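Local coordinates for protein beta-agarase AgaA (PDB 3WZ1) that cleaves beta-1,4-galactosidic linkages inside agarose chains through this GH16 catalytic domain, releasing mainly neoagarotetraose, at residues T40-N52 against V87-T99. Sequence-based numbering, arbitrary orientation.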
loop_
_atom_site.group_PDB
_atom_site.type_symbol
_atom_site.label_atom_id
_atom_site.label_comp_id
_atom_site.label_asym_id
_atom_site.label_seq_id
_atom_site.Cartn_x
_atom_site.Cartn_y
_atom_site.Cartn_z
ATOM N N THR A 40 -4.816 -3.118 22.620
ATOM C CA THR A 40 -6.205 -3.473 22.393
ATOM C C THR A 40 -6.750 -2.718 21.168
ATOM O O THR A 40 -7.408 -3.305 20.312
ATOM C CB THR A 40 -7.051 -3.173 23.636
ATOM O OG1 THR A 40 -6.466 -3.850 24.758
ATOM C CG2 THR A 40 -8.457 -3.645 23.442
ATOM N N ARG A 41 -6.448 -1.429 21.078
ATOM C CA ARG A 41 -6.952 -0.621 19.959
ATOM C C ARG A 41 -6.391 -1.125 18.628
ATOM O O ARG A 41 -7.110 -1.179 17.631
ATOM C CB ARG A 41 -6.600 0.852 20.153
ATOM C CG ARG A 41 -7.031 1.741 18.989
ATOM C CD ARG A 41 -8.196 2.637 19.355
ATOM N NE ARG A 41 -7.744 3.625 20.334
ATOM C CZ ARG A 41 -7.424 4.893 20.071
ATOM N NH1 ARG A 41 -7.516 5.391 18.836
ATOM N NH2 ARG A 41 -7.020 5.679 21.069
ATOM N N PHE A 42 -5.120 -1.483 18.605
ATOM C CA PHE A 42 -4.537 -2.030 17.376
ATOM C C PHE A 42 -5.354 -3.213 16.869
ATOM O O PHE A 42 -5.730 -3.291 15.698
ATOM C CB PHE A 42 -3.086 -2.449 17.605
ATOM C CG PHE A 42 -2.454 -3.112 16.417
ATOM C CD1 PHE A 42 -1.861 -2.338 15.425
ATOM C CD2 PHE A 42 -2.429 -4.497 16.287
ATOM C CE1 PHE A 42 -1.272 -2.945 14.321
ATOM C CE2 PHE A 42 -1.840 -5.111 15.189
ATOM C CZ PHE A 42 -1.260 -4.327 14.212
ATOM N N TYR A 43 -5.645 -4.148 17.765
ATOM C CA TYR A 43 -6.318 -5.376 17.385
ATOM C C TYR A 43 -7.816 -5.229 17.090
ATOM O O TYR A 43 -8.437 -6.156 16.574
ATOM C CB TYR A 43 -6.068 -6.475 18.441
ATOM C CG TYR A 43 -4.634 -6.981 18.507
ATOM C CD1 TYR A 43 -4.013 -7.543 17.395
ATOM C CD2 TYR A 43 -3.906 -6.965 19.706
ATOM C CE1 TYR A 43 -2.714 -8.031 17.450
ATOM C CE2 TYR A 43 -2.615 -7.463 19.761
ATOM C CZ TYR A 43 -2.028 -8.002 18.633
ATOM O OH TYR A 43 -0.731 -8.499 18.657
ATOM N N GLU A 44 -8.391 -4.057 17.365
ATOM C CA GLU A 44 -9.762 -3.811 16.958
ATOM C C GLU A 44 -9.894 -3.823 15.431
ATOM O O GLU A 44 -10.957 -4.166 14.890
ATOM C CB GLU A 44 -10.282 -2.478 17.487
ATOM C CG GLU A 44 -10.597 -2.422 18.975
ATOM C CD GLU A 44 -10.881 -0.986 19.422
ATOM O OE1 GLU A 44 -11.351 -0.170 18.588
ATOM O OE2 GLU A 44 -10.600 -0.642 20.586
ATOM N N ARG A 45 -8.827 -3.426 14.742
ATOM C CA ARG A 45 -8.852 -3.329 13.281
ATOM C C ARG A 45 -7.893 -4.257 12.559
ATOM O O ARG A 45 -8.174 -4.670 11.427
ATOM C CB ARG A 45 -8.510 -1.896 12.850
ATOM C CG ARG A 45 -9.582 -0.881 13.199
ATOM C CD ARG A 45 -9.109 0.531 12.928
ATOM N NE ARG A 45 -10.227 1.444 13.137
ATOM C CZ ARG A 45 -10.664 1.849 14.323
ATOM N NH1 ARG A 45 -10.064 1.484 15.458
ATOM N NH2 ARG A 45 -11.734 2.624 14.375
ATOM N N TRP A 46 -6.743 -4.514 13.184
ATOM C CA TRP A 46 -5.567 -5.053 12.487
ATOM C C TRP A 46 -5.086 -6.365 13.037
ATOM O O TRP A 46 -5.276 -6.672 14.218
ATOM C CB TRP A 46 -4.378 -4.072 12.549
ATOM C CG TRP A 46 -4.755 -2.682 12.077
ATOM C CD1 TRP A 46 -4.965 -1.588 12.857
ATOM C CD2 TRP A 46 -5.018 -2.279 10.725
ATOM N NE1 TRP A 46 -5.331 -0.513 12.068
ATOM C CE2 TRP A 46 -5.369 -0.915 10.761
ATOM C CE3 TRP A 46 -4.961 -2.928 9.487
ATOM C CZ2 TRP A 46 -5.691 -0.200 9.604
ATOM C CZ3 TRP A 46 -5.273 -2.215 8.344
ATOM C CH2 TRP A 46 -5.630 -0.874 8.413
ATOM N N LYS A 47 -4.443 -7.128 12.173
ATOM C CA LYS A 47 -3.617 -8.251 12.601
ATOM C C LYS A 47 -2.188 -8.011 12.136
ATOM O O LYS A 47 -1.956 -7.303 11.136
ATOM C CB LYS A 47 -4.158 -9.576 12.036
ATOM C CG LYS A 47 -4.021 -9.714 10.513
ATOM C CD LYS A 47 -4.490 -11.041 9.919
ATOM C CE LYS A 47 -3.566 -12.218 10.242
ATOM N NZ LYS A 47 -2.179 -12.300 9.668
ATOM N N GLU A 48 -1.216 -8.600 12.840
ATOM C CA GLU A 48 0.160 -8.595 12.336
ATOM C C GLU A 48 0.264 -9.565 11.171
ATOM O O GLU A 48 -0.411 -10.605 11.161
ATOM C CB GLU A 48 1.144 -8.982 13.436
ATOM C CG GLU A 48 1.238 -7.907 14.517
ATOM C CD GLU A 48 1.356 -8.465 15.916
ATOM O OE1 GLU A 48 2.274 -8.041 16.646
ATOM O OE2 GLU A 48 0.490 -9.316 16.274
ATOM N N GLY A 49 1.115 -9.253 10.208
ATOM C CA GLY A 49 1.389 -10.134 9.070
ATOM C C GLY A 49 0.527 -9.860 7.862
ATOM O O GLY A 49 0.274 -8.700 7.529
ATOM N N PHE A 50 0.070 -10.944 7.242
ATOM C CA PHE A 50 -0.466 -10.967 5.881
ATOM C C PHE A 50 -1.863 -11.576 5.946
ATOM O O PHE A 50 -2.397 -11.872 7.036
ATOM C CB PHE A 50 0.532 -11.809 5.028
ATOM C CG PHE A 50 0.218 -11.930 3.552
ATOM C CD1 PHE A 50 0.050 -10.820 2.735
ATOM C CD2 PHE A 50 0.148 -13.185 2.952
ATOM C CE1 PHE A 50 -0.221 -10.960 1.391
ATOM C CE2 PHE A 50 -0.110 -13.320 1.592
ATOM C CZ PHE A 50 -0.289 -12.197 0.804
ATOM N N ILE A 51 -2.486 -11.768 4.784
ATOM C CA ILE A 51 -3.817 -12.404 4.736
ATOM C C ILE A 51 -3.772 -13.888 5.079
ATOM O O ILE A 51 -4.820 -14.477 5.381
ATOM C CB ILE A 51 -4.534 -12.207 3.385
ATOM C CG1 ILE A 51 -3.676 -12.706 2.215
ATOM C CG2 ILE A 51 -4.898 -10.742 3.183
ATOM C CD1 ILE A 51 -4.462 -12.899 0.943
ATOM N N ASN A 52 -2.581 -14.481 5.011
ATOM C CA ASN A 52 -2.376 -15.898 5.311
ATOM C C ASN A 52 -0.952 -16.060 5.867
ATOM O O ASN A 52 -0.239 -15.060 6.024
ATOM C CB ASN A 52 -2.685 -16.750 4.067
ATOM C CG ASN A 52 -1.747 -16.483 2.898
ATOM O OD1 ASN A 52 -0.533 -16.445 3.054
ATOM N ND2 ASN A 52 -2.315 -16.325 1.695
ATOM N N VAL A 87 15.544 -10.368 5.073
ATOM C CA VAL A 87 15.197 -9.066 5.632
ATOM C C VAL A 87 13.894 -9.202 6.398
ATOM O O VAL A 87 12.853 -9.517 5.831
ATOM C CB VAL A 87 15.015 -8.027 4.507
ATOM C CG1 VAL A 87 14.793 -6.654 5.099
ATOM C CG2 VAL A 87 16.197 -8.043 3.529
ATOM N N TYR A 88 13.964 -8.989 7.705
ATOM C CA TYR A 88 12.774 -8.882 8.512
ATOM C C TYR A 88 12.083 -7.557 8.222
ATOM O O TYR A 88 12.729 -6.511 8.231
ATOM C CB TYR A 88 13.112 -8.964 10.006
ATOM C CG TYR A 88 13.461 -10.332 10.563
ATOM C CD1 TYR A 88 12.809 -11.478 10.137
ATOM C CD2 TYR A 88 14.383 -10.435 11.597
ATOM C CE1 TYR A 88 13.106 -12.721 10.695
ATOM C CE2 TYR A 88 14.685 -11.664 12.165
ATOM C CZ TYR A 88 14.032 -12.792 11.700
ATOM O OH TYR A 88 14.300 -14.031 12.270
ATOM N N LEU A 89 10.787 -7.627 7.938
ATOM C CA LEU A 89 9.988 -6.447 7.565
ATOM C C LEU A 89 8.642 -6.417 8.266
ATOM O O LEU A 89 8.003 -7.463 8.472
ATOM C CB LEU A 89 9.752 -6.404 6.042
ATOM C CG LEU A 89 10.998 -6.312 5.174
ATOM C CD1 LEU A 89 10.644 -6.419 3.703
ATOM C CD2 LEU A 89 11.723 -5.004 5.445
ATOM N N GLY A 90 8.171 -5.217 8.591
ATOM C CA GLY A 90 6.847 -5.066 9.159
ATOM C C GLY A 90 5.737 -5.318 8.158
ATOM O O GLY A 90 5.900 -5.109 6.939
ATOM N N SER A 91 4.594 -5.735 8.688
ATOM C CA SER A 91 3.386 -5.901 7.897
ATOM C C SER A 91 2.204 -5.981 8.816
ATOM O O SER A 91 2.268 -6.685 9.823
ATOM C CB SER A 91 3.441 -7.176 7.057
ATOM O OG SER A 91 2.242 -7.340 6.316
ATOM N N ILE A 92 1.128 -5.274 8.483
ATOM C CA ILE A 92 -0.159 -5.445 9.152
ATOM C C ILE A 92 -1.241 -5.568 8.084
ATOM O O ILE A 92 -1.093 -5.060 6.950
ATOM C CB ILE A 92 -0.463 -4.308 10.182
ATOM C CG1 ILE A 92 -0.958 -3.019 9.488
ATOM C CG2 ILE A 92 0.734 -4.051 11.093
ATOM C CD1 ILE A 92 -1.462 -2.000 10.489
ATOM N N THR A 93 -2.323 -6.269 8.439
ATOM C CA THR A 93 -3.432 -6.541 7.537
ATOM C C THR A 93 -4.746 -6.287 8.273
ATOM O O THR A 93 -4.874 -6.583 9.470
ATOM C CB THR A 93 -3.364 -8.009 7.028
ATOM O OG1 THR A 93 -2.169 -8.204 6.259
ATOM C CG2 THR A 93 -4.544 -8.358 6.172
ATOM N N SER A 94 -5.730 -5.740 7.566
ATOM C CA SER A 94 -7.052 -5.540 8.175
ATOM C C SER A 94 -7.702 -6.894 8.494
ATOM O O SER A 94 -7.534 -7.874 7.776
ATOM C CB SER A 94 -7.962 -4.692 7.273
ATOM O OG SER A 94 -8.300 -5.324 6.052
ATOM N N LYS A 95 -8.438 -6.934 9.596
ATOM C CA LYS A 95 -9.158 -8.155 9.961
ATOM C C LYS A 95 -10.355 -8.417 9.047
ATOM O O LYS A 95 -10.726 -9.580 8.820
ATOM C CB LYS A 95 -9.598 -8.093 11.424
ATOM C CG LYS A 95 -8.428 -8.211 12.371
ATOM C CD LYS A 95 -8.849 -8.327 13.824
ATOM C CE LYS A 95 -7.729 -8.883 14.697
ATOM N NZ LYS A 95 -8.202 -8.940 16.119
ATOM N N ALA A 96 -10.925 -7.349 8.504
ATOM C CA ALA A 96 -12.059 -7.449 7.590
ATOM C C ALA A 96 -11.707 -6.782 6.265
ATOM O O ALA A 96 -10.914 -5.857 6.259
ATOM C CB ALA A 96 -13.260 -6.760 8.201
ATOM N N PRO A 97 -12.302 -7.250 5.161
ATOM C CA PRO A 97 -12.023 -6.697 3.851
ATOM C C PRO A 97 -12.995 -5.599 3.451
ATOM O O PRO A 97 -14.042 -5.410 4.103
ATOM C CB PRO A 97 -12.212 -7.897 2.941
ATOM C CG PRO A 97 -13.347 -8.638 3.583
ATOM C CD PRO A 97 -13.190 -8.432 5.065
ATOM N N LEU A 98 -12.620 -4.891 2.389
ATOM C CA LEU A 98 -13.435 -3.856 1.776
ATOM C C LEU A 98 -13.928 -4.323 0.425
ATOM O O LEU A 98 -13.347 -5.232 -0.190
ATOM C CB LEU A 98 -12.606 -2.602 1.560
ATOM C CG LEU A 98 -11.955 -2.033 2.806
ATOM C CD1 LEU A 98 -11.119 -0.850 2.446
ATOM C CD2 LEU A 98 -12.983 -1.667 3.852
ATOM N N THR A 99 -15.017 -3.700 -0.022
ATOM C CA THR A 99 -15.563 -3.941 -1.350
ATOM C C THR A 99 -15.866 -2.626 -2.039
ATOM O O THR A 99 -16.166 -1.636 -1.388
ATOM C CB THR A 99 -16.873 -4.752 -1.304
ATOM O OG1 THR A 99 -17.784 -4.168 -0.343
ATOM C CG2 THR A 99 -16.578 -6.246 -1.000
HETATM O O HOH W 1 -10.804 -4.828 10.235
#
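Thr93 holds OG1 beside its own backbone N (chi1 -63°), which aims the hydroxyl at Gly49 O, 2.8 Å away. Ser91, with OG swung away from its N (chi1 179°), donates to the same Gly49 O at 2.7 Å from the opposite face of the carbonyl plane, so two hydroxyls clamp the carbonyl just past strand 46-48. Before that clamp the strands pair antiparallel: Lys47 N gives a nearly straight bond to Thr93 O, and Thr93 N answers to Lys47 O at 2.9 Å. The Lys47 side chain lies alongside that of Thr93, then bends twice so that NZ binds Glu48 O at 2.9 Å and Phe50 O at 2.7 Å, tying the turn back onto its own strand. A methionine in its place would probably leave both carbonyls without their charged donor and the turn at Gly49 and Phe50 less firmly held. At the other end Lys95 stretches out to put NZ on a lone pair of Tyr43 O at 2.8 Å, while its N binds Arg45 O. On the other side of the paired strands, Ile92 sets CD1 over the five-membered ring of Trp46, a CH-pi contact 3.8 Å from the centroid, and brings CG2 to the edge of the Phe42 ring. Trp46 NE1 is anchored by Asp27. Strand 46-48, led in by helix 40-45, thus borders strand 87-94 of the jelly roll, whose Thr93 packs on Ile235 of strand 232-239; beyond the clamp, Phe50 reaches Trp120 and Leu122 of strand 116-123.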